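Local structure of cytosolic IMP-GMP specific 5'-nucleotidase (Legionella pneumophila subsp. pneumophila, 4G63) at residues V241-N246 with P276-G281. The protein probably hydrolyses the 5'-phosphate ester of purine nucleotides such as IMP and GMP, as a magnesium-dependent 5'-nucleotidase of the HAD superfamily. Residues are numbered along the deposited sequence; the frame is centred on the assembly and turned at random.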
loop_
_atom_site.group_PDB
_atom_site.type_symbol
_atom_site.label_atom_id
_atom_site.label_comp_id
_atom_site.label_asym_id
_atom_site.label_seq_id
_atom_site.Cartn_x
_atom_site.Cartn_y
_atom_site.Cartn_z
ATOM N N VAL A 241 32.926 18.221 3.263
ATOM C CA VAL A 241 31.817 19.154 3.287
ATOM C C VAL A 241 30.995 18.822 2.049
ATOM O O VAL A 241 31.331 19.200 0.929
ATOM C CB VAL A 241 32.293 20.651 3.308
ATOM C CG1 VAL A 241 33.492 20.832 2.418
ATOM C CG2 VAL A 241 31.163 21.577 2.865
ATOM N N ILE A 242 29.940 18.048 2.263
ATOM C CA ILE A 242 29.049 17.644 1.191
ATOM C C ILE A 242 28.008 18.735 1.048
ATOM O O ILE A 242 27.307 19.048 2.008
ATOM C CB ILE A 242 28.331 16.301 1.526
ATOM C CG1 ILE A 242 29.305 15.122 1.411
ATOM C CG2 ILE A 242 27.174 16.072 0.566
ATOM C CD1 ILE A 242 30.491 15.204 2.321
ATOM N N THR A 243 27.913 19.321 -0.138
ATOM C CA THR A 243 26.931 20.367 -0.378
ATOM C C THR A 243 25.759 19.820 -1.203
ATOM O O THR A 243 25.893 18.790 -1.876
ATOM C CB THR A 243 27.574 21.588 -1.092
ATOM O OG1 THR A 243 28.191 21.178 -2.323
ATOM C CG2 THR A 243 28.619 22.222 -0.184
ATOM N N LEU A 244 24.617 20.509 -1.151
ATOM C CA LEU A 244 23.422 20.073 -1.869
ATOM C C LEU A 244 23.274 18.576 -1.645
ATOM O O LEU A 244 23.127 17.800 -2.586
ATOM C CB LEU A 244 23.543 20.386 -3.363
ATOM C CG LEU A 244 23.255 21.850 -3.719
ATOM C CD1 LEU A 244 23.506 22.096 -5.182
ATOM C CD2 LEU A 244 21.824 22.189 -3.362
ATOM N N ALA A 245 23.342 18.196 -0.372
ATOM C CA ALA A 245 23.244 16.813 0.066
ATOM C C ALA A 245 21.980 16.139 -0.411
ATOM O O ALA A 245 21.979 14.939 -0.683
ATOM C CB ALA A 245 23.314 16.756 1.574
ATOM N N ASN A 246 20.910 16.917 -0.507
ATOM C CA ASN A 246 19.609 16.425 -0.938
ATOM C C ASN A 246 19.031 15.474 0.114
ATOM O O ASN A 246 18.543 14.390 -0.207
ATOM C CB ASN A 246 19.717 15.716 -2.300
ATOM C CG ASN A 246 18.402 15.735 -3.084
ATOM O OD1 ASN A 246 17.322 15.944 -2.527
ATOM N ND2 ASN A 246 18.493 15.503 -4.384
ATOM N N PRO A 276 39.022 13.451 1.279
ATOM C CA PRO A 276 38.780 14.735 1.949
ATOM C C PRO A 276 38.650 15.865 0.947
ATOM O O PRO A 276 39.529 16.061 0.111
ATOM C CB PRO A 276 39.999 14.886 2.847
ATOM C CG PRO A 276 40.263 13.472 3.260
ATOM C CD PRO A 276 40.108 12.710 1.946
ATOM N N GLY A 277 37.545 16.598 1.019
ATOM C CA GLY A 277 37.343 17.683 0.086
ATOM C C GLY A 277 35.911 18.148 0.011
ATOM O O GLY A 277 35.128 17.913 0.925
ATOM N N VAL A 278 35.561 18.819 -1.077
ATOM C CA VAL A 278 34.215 19.327 -1.231
ATOM C C VAL A 278 33.460 18.584 -2.315
ATOM O O VAL A 278 33.948 18.410 -3.434
ATOM C CB VAL A 278 34.222 20.836 -1.571
ATOM C CG1 VAL A 278 32.799 21.393 -1.525
ATOM C CG2 VAL A 278 35.133 21.583 -0.600
ATOM N N TYR A 279 32.255 18.149 -1.969
ATOM C CA TYR A 279 31.417 17.421 -2.905
ATOM C C TYR A 279 30.026 18.002 -2.929
ATOM O O TYR A 279 29.702 18.902 -2.152
ATOM C CB TYR A 279 31.337 15.943 -2.520
ATOM C CG TYR A 279 32.652 15.227 -2.614
ATOM C CD1 TYR A 279 33.549 15.215 -1.542
ATOM C CD2 TYR A 279 33.027 14.587 -3.793
ATOM C CE1 TYR A 279 34.794 14.577 -1.647
ATOM C CE2 TYR A 279 34.266 13.950 -3.909
ATOM C CZ TYR A 279 35.143 13.948 -2.837
ATOM O OH TYR A 279 36.363 13.321 -2.979
ATOM N N GLN A 280 29.215 17.478 -3.843
ATOM C CA GLN A 280 27.825 17.880 -4.004
ATOM C C GLN A 280 27.052 16.569 -4.196
ATOM O O GLN A 280 27.607 15.608 -4.729
ATOM C CB GLN A 280 27.689 18.786 -5.221
ATOM C CG GLN A 280 26.320 19.382 -5.362
ATOM C CD GLN A 280 26.272 20.505 -6.373
ATOM O OE1 GLN A 280 26.980 21.503 -6.240
ATOM N NE2 GLN A 280 25.431 20.350 -7.391
ATOM N N GLY A 281 25.798 16.515 -3.740
ATOM C CA GLY A 281 25.001 15.297 -3.862
ATOM C C GLY A 281 25.521 14.131 -3.026
ATOM O O GLY A 281 25.935 14.308 -1.886
#
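Val241, Ile242 and Thr243 pair in parallel with Val278, Tyr279 and Gln280 in the central sheet of the HAD-type Rossmann-like fold. Strand 240-243 lies between strands 204-208 and 277-281. Strand 257-260 continues the sheet beyond 277-281, running antiparallel to it.

Four main-chain hydrogen bonds follow the parallel pattern. Val241 N binds Gly277 O, and Tyr279 N binds Val241 O, each at 3.2 Å. Thr243 N then binds Tyr279 O at 2.7 Å, and Gly281 N binds Thr243 O at 2.9 Å. Past the strand end, Leu244 O makes a weak second bond with Gly281 N.

One polar side chain joins this network. Thr243 OG1 donates to Tyr279 O at 2.7 Å. The hydroxyl sits between the backbone N and the carbonyl carbon of Thr243 (chi1 57°), a rotation that brings it to Tyr279 O. The phenol of Tyr279 leads away and binds Val275 N through OH.

One apolar side-chain contact joins the strands: Val241 and Val278 stand side by side on one face, with Val241 CG1 3.5 Å from Val278 CG2. Tyr213 of helix 213-223 packs on Val278 and Thr243. Ile242 and Tyr279 lie on the other face, where Ile242 CG2 approaches Gly281 O. Leu244 runs alongside Gln280, its CB 3.6 Å from Gln280 CG. Arg256 and Leu258 of the second subunit pack on Leu244 and Gln280, respectively.

The loop after Thr243 lies near the magnesium site, with the Ala245 side chain about 8 Å from that of Asp23. Tyr279 O accepts two bonds, Thr243 N and Thr243 OG1 reaching it from opposite faces of its carbonyl plane.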